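Local coordinates for protein NADPH-quinone reductase (Pediococcus pentosaceus ATCC 25745, PDB 3HA2) that probably acts as an NAD(P)H-dependent quinone reductase, a flavodoxin-like oxidoreductase expected to bind FMN and transfer electrons, at residues S47-N52 with T80-G85; Y88-K93 with E126-K131. All blocks are in the same frame, centred on the assembly; numbering follows the deposited sequence.

In the fold
This chain is the N-terminal, flavodoxin-like part of a longer protein. The two contacts use successive parts of the connection from helix 80-83 to strand 94-101. The centres of interactions 1 and 2 lie about 10 Å apart. Interaction 1 sets helix 80-83 against the end of helix 42-50. Interaction 2 sets the following loop, 88-93, against helix 123-131. Two links join them. F82 O accepts from A89 N at 2.9 Å, a probable hydrogen bond. K93 NZ reaches N52 O at 2.7 Å and lies near L49 O and L50 O. A sulfate ion sits at the N-terminus of helix 80-83, and both contacts touch the second subunit of the dimer.

Interaction 1. Residues S47-N52 with T80-G85; sequences SLLLQN and TKFATG. With SO4 (sulfate ion), chain D.
This is a small apolar contact between two helix segments, centred on the ring of F82. It joins the end of helix 42-50 to the short helix 80-83, about 17 Å from the centre of the chain. L49 and L50 meet the far end of the ring. L49 CD1 lies 3.9 Å from F82 CE2. On the CE1 side L50 CD2 also comes to 3.9 Å from F82 CE1, while L50 CG lies in the ring plane at the edge. The ring reaches toward the leucines because CG of F82 is anti to its backbone N (chi1 179°). L49 and F82 are buried, whereas L50 is exposed. In the flavodoxin-like fold, built on a parallel five-stranded sheet, helix 42-50 connects strand 31-35 to strand 54-60 along the chain, and helix 80-83 comes after helix 68-77 on the way to strand 94-101. L49 also packs on L4 of strand 3-7 and on W73 and V77 of helix 68-77, so it connects the F82 ring to that apolar layer. A serine in place of F82 would probably open a gap between the two helices and leave both leucines without their aromatic partner.

Each helix end has its own polar bonds. N52 ND2 donates to L48 O at 2.8 Å, nearly straight at 165°. T80 O accepts from both T84 N and T84 OG1, the hydroxyl lying on a carbonyl lone pair. At the start of helix 80-83 a sulfate, probably from the crystallisation liquor, takes T80 N on O3 at 2.8 Å and K81 N on O4 at 3.1 Å. The hydroxyl T80 OG1 adds a weak bond to O3. These N-H groups point out of the first turn, where the helix dipole would probably favour an anion.

Interaction 2. Residues Y88-K93 with E126-K131; sequences YALEGK and EAFANK
L90 and F128 make the apolar part of this contact. L90 CD1 comes to 3.7 Å from F128 CZ and 4.0 Å from F128 CE2, so one methyl meets the far end of the ring. The two side chains cross at about a right angle. F128 has CG anti to the backbone N (chi1 176°), which carries the ring out from the helix to the leucine. Both residues are buried and both also pack on M78. F128 further stacks edge-to-face with W63 of the second subunit.

The second meeting is between a ring edge and a carbonyl. Y88 CE1 lies 3.3 Å from K131 O, which sits in the plane of the tyrosine ring. The aromatic C-H edge is thus turned to the carbonyl oxygen near the end of helix 123-131. K133 makes a cation-pi contact with the same ring.

Backbone bonds shape the loop. E91 N donates to Y88 O at 3.1 Å in a type I turn. K93 N donates to L90 O at 3.0 Å in an overlapping type II turn from L90 to K93, with G92 at positive phi. The overlapping turns lead into strand 94-101, beside strand 135-143, outermost in this chain's sheet. The arrangement belongs to the alpha/beta layering of the flavodoxin-like fold, here with helix 123-131 at the dimer interface.

Interaction 1. Residues S47-N52 with T80-G85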
loop_
_atom_site.group_PDB
_atom_site.type_symbol
_atom_site.label_atom_id
_atom_site.label_comp_id
_atom_site.label_asym_id
_atom_site.label_seq_id
_atom_site.Cartn_x
_atom_site.Cartn_y
_atom_site.Cartn_z
ATOM N N SER A 47 19.719 7.966 -8.282
ATOM C CA SER A 47 20.634 9.098 -8.265
ATOM C C SER A 47 20.076 10.256 -7.444
ATOM O O SER A 47 20.797 10.847 -6.643
ATOM C CB SER A 47 20.944 9.585 -9.670
ATOM O OG SER A 47 21.921 10.608 -9.594
ATOM N N LEU A 48 18.802 10.581 -7.655
ATOM C CA LEU A 48 18.174 11.675 -6.903
ATOM C C LEU A 48 18.127 11.377 -5.411
ATOM O O LEU A 48 18.394 12.252 -4.584
ATOM C CB LEU A 48 16.769 11.962 -7.442
ATOM C CG LEU A 48 16.703 12.607 -8.829
ATOM C CD1 LEU A 48 15.241 12.702 -9.264
ATOM C CD2 LEU A 48 17.342 14.002 -8.816
ATOM N N LEU A 49 17.792 10.141 -5.053
ATOM C CA LEU A 49 17.806 9.751 -3.639
ATOM C C LEU A 49 19.175 9.950 -2.996
ATOM O O LEU A 49 19.280 10.507 -1.893
ATOM C CB LEU A 49 17.352 8.310 -3.464
ATOM C CG LEU A 49 15.875 8.088 -3.786
ATOM C CD1 LEU A 49 15.650 6.601 -4.002
ATOM C CD2 LEU A 49 14.997 8.576 -2.667
ATOM N N LEU A 50 20.218 9.514 -3.694
ATOM C CA LEU A 50 21.574 9.592 -3.162
ATOM C C LEU A 50 22.004 11.037 -2.920
ATOM O O LEU A 50 22.822 11.294 -2.041
ATOM C CB LEU A 50 22.568 8.887 -4.089
ATOM C CG LEU A 50 22.537 7.352 -4.145
ATOM C CD1 LEU A 50 23.520 6.835 -5.195
ATOM C CD2 LEU A 50 22.856 6.739 -2.796
ATOM N N GLN A 51 21.448 11.959 -3.703
ATOM C CA GLN A 51 21.839 13.370 -3.686
ATOM C C GLN A 51 21.055 14.181 -2.648
ATOM O O GLN A 51 21.293 15.376 -2.486
ATOM C CB GLN A 51 21.607 13.994 -5.066
ATOM C CG GLN A 51 22.522 13.474 -6.169
ATOM C CD GLN A 51 22.098 13.955 -7.551
ATOM O OE1 GLN A 51 21.992 13.164 -8.490
ATOM N NE2 GLN A 51 21.842 15.252 -7.679
ATOM N N ASN A 52 20.096 13.551 -1.977
ATOM C CA ASN A 52 19.247 14.291 -1.035
ATOM C C ASN A 52 19.277 13.706 0.365
ATOM O O ASN A 52 19.556 12.518 0.533
ATOM C CB ASN A 52 17.816 14.434 -1.571
ATOM C CG ASN A 52 17.736 15.402 -2.741
ATOM O OD1 ASN A 52 17.442 16.587 -2.553
ATOM N ND2 ASN A 52 18.041 14.919 -3.944
ATOM N N THR A 80 16.593 -4.579 -2.956
ATOM C CA THR A 80 17.388 -5.130 -1.867
ATOM C C THR A 80 18.817 -4.609 -1.932
ATOM O O THR A 80 19.363 -4.172 -0.911
ATOM C CB THR A 80 17.383 -6.666 -1.942
ATOM O OG1 THR A 80 16.029 -7.109 -1.842
ATOM C CG2 THR A 80 18.188 -7.277 -0.827
ATOM N N LYS A 81 19.408 -4.652 -3.132
ATOM C CA LYS A 81 20.803 -4.251 -3.381
ATOM C C LYS A 81 21.060 -2.789 -3.006
ATOM O O LYS A 81 22.112 -2.449 -2.471
ATOM C CB LYS A 81 21.153 -4.472 -4.864
ATOM C CG LYS A 81 22.648 -4.408 -5.219
ATOM C CD LYS A 81 22.845 -4.123 -6.720
ATOM C CE LYS A 81 24.164 -4.641 -7.282
ATOM N NZ LYS A 81 25.326 -4.652 -6.337
ATOM N N PHE A 82 20.089 -1.931 -3.287
ATOM C CA PHE A 82 20.251 -0.490 -3.081
ATOM C C PHE A 82 19.863 -0.075 -1.654
ATOM O O PHE A 82 20.667 0.528 -0.925
ATOM C CB PHE A 82 19.422 0.257 -4.136
ATOM C CG PHE A 82 19.470 1.758 -4.018
ATOM C CD1 PHE A 82 20.588 2.473 -4.433
ATOM C CD2 PHE A 82 18.365 2.463 -3.545
ATOM C CE1 PHE A 82 20.631 3.870 -4.341
ATOM C CE2 PHE A 82 18.396 3.863 -3.439
ATOM C CZ PHE A 82 19.520 4.567 -3.854
ATOM N N ALA A 83 18.646 -0.433 -1.258
ATOM C CA ALA A 83 18.044 0.059 -0.021
ATOM C C ALA A 83 18.470 -0.717 1.214
ATOM O O ALA A 83 18.440 -0.178 2.320
ATOM C CB ALA A 83 16.530 0.078 -0.149
ATOM N N THR A 84 18.861 -1.981 1.022
ATOM C CA THR A 84 19.414 -2.809 2.111
ATOM C C THR A 84 20.711 -3.472 1.632
ATOM O O THR A 84 21.642 -2.775 1.233
ATOM C CB THR A 84 18.361 -3.819 2.652
ATOM O OG1 THR A 84 17.874 -4.646 1.589
ATOM C CG2 THR A 84 17.161 -3.060 3.280
ATOM N N GLY A 85 20.750 -4.802 1.642
ATOM C CA GLY A 85 21.908 -5.576 1.153
ATOM C C GLY A 85 23.179 -5.165 1.853
ATOM O O GLY A 85 23.228 -5.110 3.090
HETATM S S SO4 D . 16.918 -6.885 -5.840
HETATM O O1 SO4 D . 16.889 -8.347 -5.707
HETATM O O2 SO4 D . 16.647 -6.534 -7.240
HETATM O O3 SO4 D . 15.843 -6.306 -5.022
HETATM O O4 SO4 D . 18.240 -6.374 -5.428
#

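Interaction 2. Residues Y88-K93 with E126-K131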
loop_
_atom_site.group_PDB
_atom_site.type_symbol
_atom_site.label_atom_id
_atom_site.label_comp_id
_atom_site.label_asym_id
_atom_site.label_seq_id
_atom_site.Cartn_x
_atom_site.Cartn_y
_atom_site.Cartn_z
ATOM N N TYR A 88 22.705 -0.195 1.935
ATOM C CA TYR A 88 21.825 0.633 2.780
ATOM C C TYR A 88 21.966 2.099 2.389
ATOM O O TYR A 88 22.376 2.933 3.199
ATOM C CB TYR A 88 22.125 0.440 4.279
ATOM C CG TYR A 88 21.514 -0.818 4.839
ATOM C CD1 TYR A 88 20.239 -0.806 5.398
ATOM C CD2 TYR A 88 22.187 -2.033 4.757
ATOM C CE1 TYR A 88 19.659 -1.962 5.893
ATOM C CE2 TYR A 88 21.618 -3.199 5.257
ATOM C CZ TYR A 88 20.358 -3.153 5.817
ATOM O OH TYR A 88 19.790 -4.303 6.308
ATOM N N ALA A 89 21.630 2.383 1.130
ATOM C CA ALA A 89 21.891 3.680 0.513
ATOM C C ALA A 89 21.213 4.828 1.250
ATOM O O ALA A 89 21.711 5.962 1.243
ATOM C CB ALA A 89 21.456 3.662 -0.948
ATOM N N LEU A 90 20.098 4.516 1.906
ATOM C CA LEU A 90 19.259 5.526 2.556
ATOM C C LEU A 90 19.591 5.777 4.013
ATOM O O LEU A 90 18.962 6.631 4.644
ATOM C CB LEU A 90 17.779 5.149 2.412
ATOM C CG LEU A 90 17.352 4.790 0.979
ATOM C CD1 LEU A 90 15.959 4.197 0.982
ATOM C CD2 LEU A 90 17.421 5.999 0.053
ATOM N N GLU A 91 20.592 5.072 4.546
ATOM C CA GLU A 91 20.883 5.145 5.986
ATOM C C GLU A 91 21.149 6.576 6.432
ATOM O O GLU A 91 21.989 7.254 5.853
ATOM C CB GLU A 91 22.091 4.276 6.352
ATOM C CG GLU A 91 22.392 4.278 7.851
ATOM C CD GLU A 91 23.509 3.324 8.234
ATOM O OE1 GLU A 91 24.165 2.749 7.325
ATOM O OE2 GLU A 91 23.723 3.148 9.453
ATOM N N GLY A 92 20.433 7.031 7.459
ATOM C CA GLY A 92 20.627 8.384 7.988
ATOM C C GLY A 92 19.798 9.480 7.322
ATOM O O GLY A 92 19.760 10.617 7.818
ATOM N N LYS A 93 19.171 9.170 6.189
ATOM C CA LYS A 93 18.277 10.130 5.528
ATOM C C LYS A 93 16.950 10.161 6.289
ATOM O O LYS A 93 16.627 9.220 7.030
ATOM C CB LYS A 93 18.060 9.766 4.045
ATOM C CG LYS A 93 19.345 9.736 3.220
ATOM C CD LYS A 93 19.082 9.296 1.762
ATOM C CE LYS A 93 20.388 9.060 1.016
ATOM N NZ LYS A 93 21.104 10.361 0.776
ATOM N N GLU A 126 6.562 3.566 7.737
ATOM C CA GLU A 126 7.353 3.566 8.958
ATOM C C GLU A 126 8.240 2.319 9.001
ATOM O O GLU A 126 9.422 2.405 9.334
ATOM C CB GLU A 126 6.429 3.648 10.175
ATOM C CG GLU A 126 7.142 3.817 11.516
ATOM C CD GLU A 126 6.151 4.094 12.663
ATOM O OE1 GLU A 126 4.937 4.281 12.407
ATOM O OE2 GLU A 126 6.592 4.117 13.834
ATOM N N ALA A 127 7.669 1.168 8.666
ATOM C CA ALA A 127 8.447 -0.075 8.635
ATOM C C ALA A 127 9.564 -0.032 7.575
ATOM O O ALA A 127 10.674 -0.531 7.802
ATOM C CB ALA A 127 7.523 -1.276 8.418
ATOM N N PHE A 128 9.277 0.567 6.427
ATOM C CA PHE A 128 10.311 0.804 5.413
ATOM C C PHE A 128 11.465 1.644 5.956
ATOM O O PHE A 128 12.639 1.308 5.795
ATOM C CB PHE A 128 9.719 1.483 4.170
ATOM C CG PHE A 128 10.752 1.830 3.125
ATOM C CD1 PHE A 128 11.207 0.872 2.231
ATOM C CD2 PHE A 128 11.274 3.119 3.041
ATOM C CE1 PHE A 128 12.169 1.189 1.262
ATOM C CE2 PHE A 128 12.232 3.433 2.075
ATOM C CZ PHE A 128 12.668 2.475 1.197
ATOM N N ALA A 129 11.122 2.767 6.577
ATOM C CA ALA A 129 12.125 3.639 7.176
ATOM C C ALA A 129 12.952 2.893 8.207
ATOM O O ALA A 129 14.178 3.016 8.217
ATOM C CB ALA A 129 11.449 4.895 7.785
ATOM N N ASN A 130 12.293 2.103 9.062
ATOM C CA ASN A 130 13.012 1.328 10.086
ATOM C C ASN A 130 13.990 0.349 9.417
ATOM O O ASN A 130 15.162 0.246 9.805
ATOM C CB ASN A 130 12.020 0.568 11.000
ATOM C CG ASN A 130 11.251 1.485 11.958
ATOM O OD1 ASN A 130 10.177 1.120 12.468
ATOM N ND2 ASN A 130 11.778 2.681 12.192
ATOM N N LYS A 131 13.509 -0.334 8.384
ATOM C CA LYS A 131 14.291 -1.356 7.701
ATOM C C LYS A 131 15.519 -0.790 7.001
ATOM O O LYS A 131 16.586 -1.419 6.984
ATOM C CB LYS A 131 13.425 -2.101 6.696
ATOM C CG LYS A 131 14.132 -3.272 5.980
ATOM C CD LYS A 131 14.449 -4.398 6.950
ATOM C CE LYS A 131 14.759 -5.686 6.212
ATOM N NZ LYS A 131 14.876 -6.805 7.187
#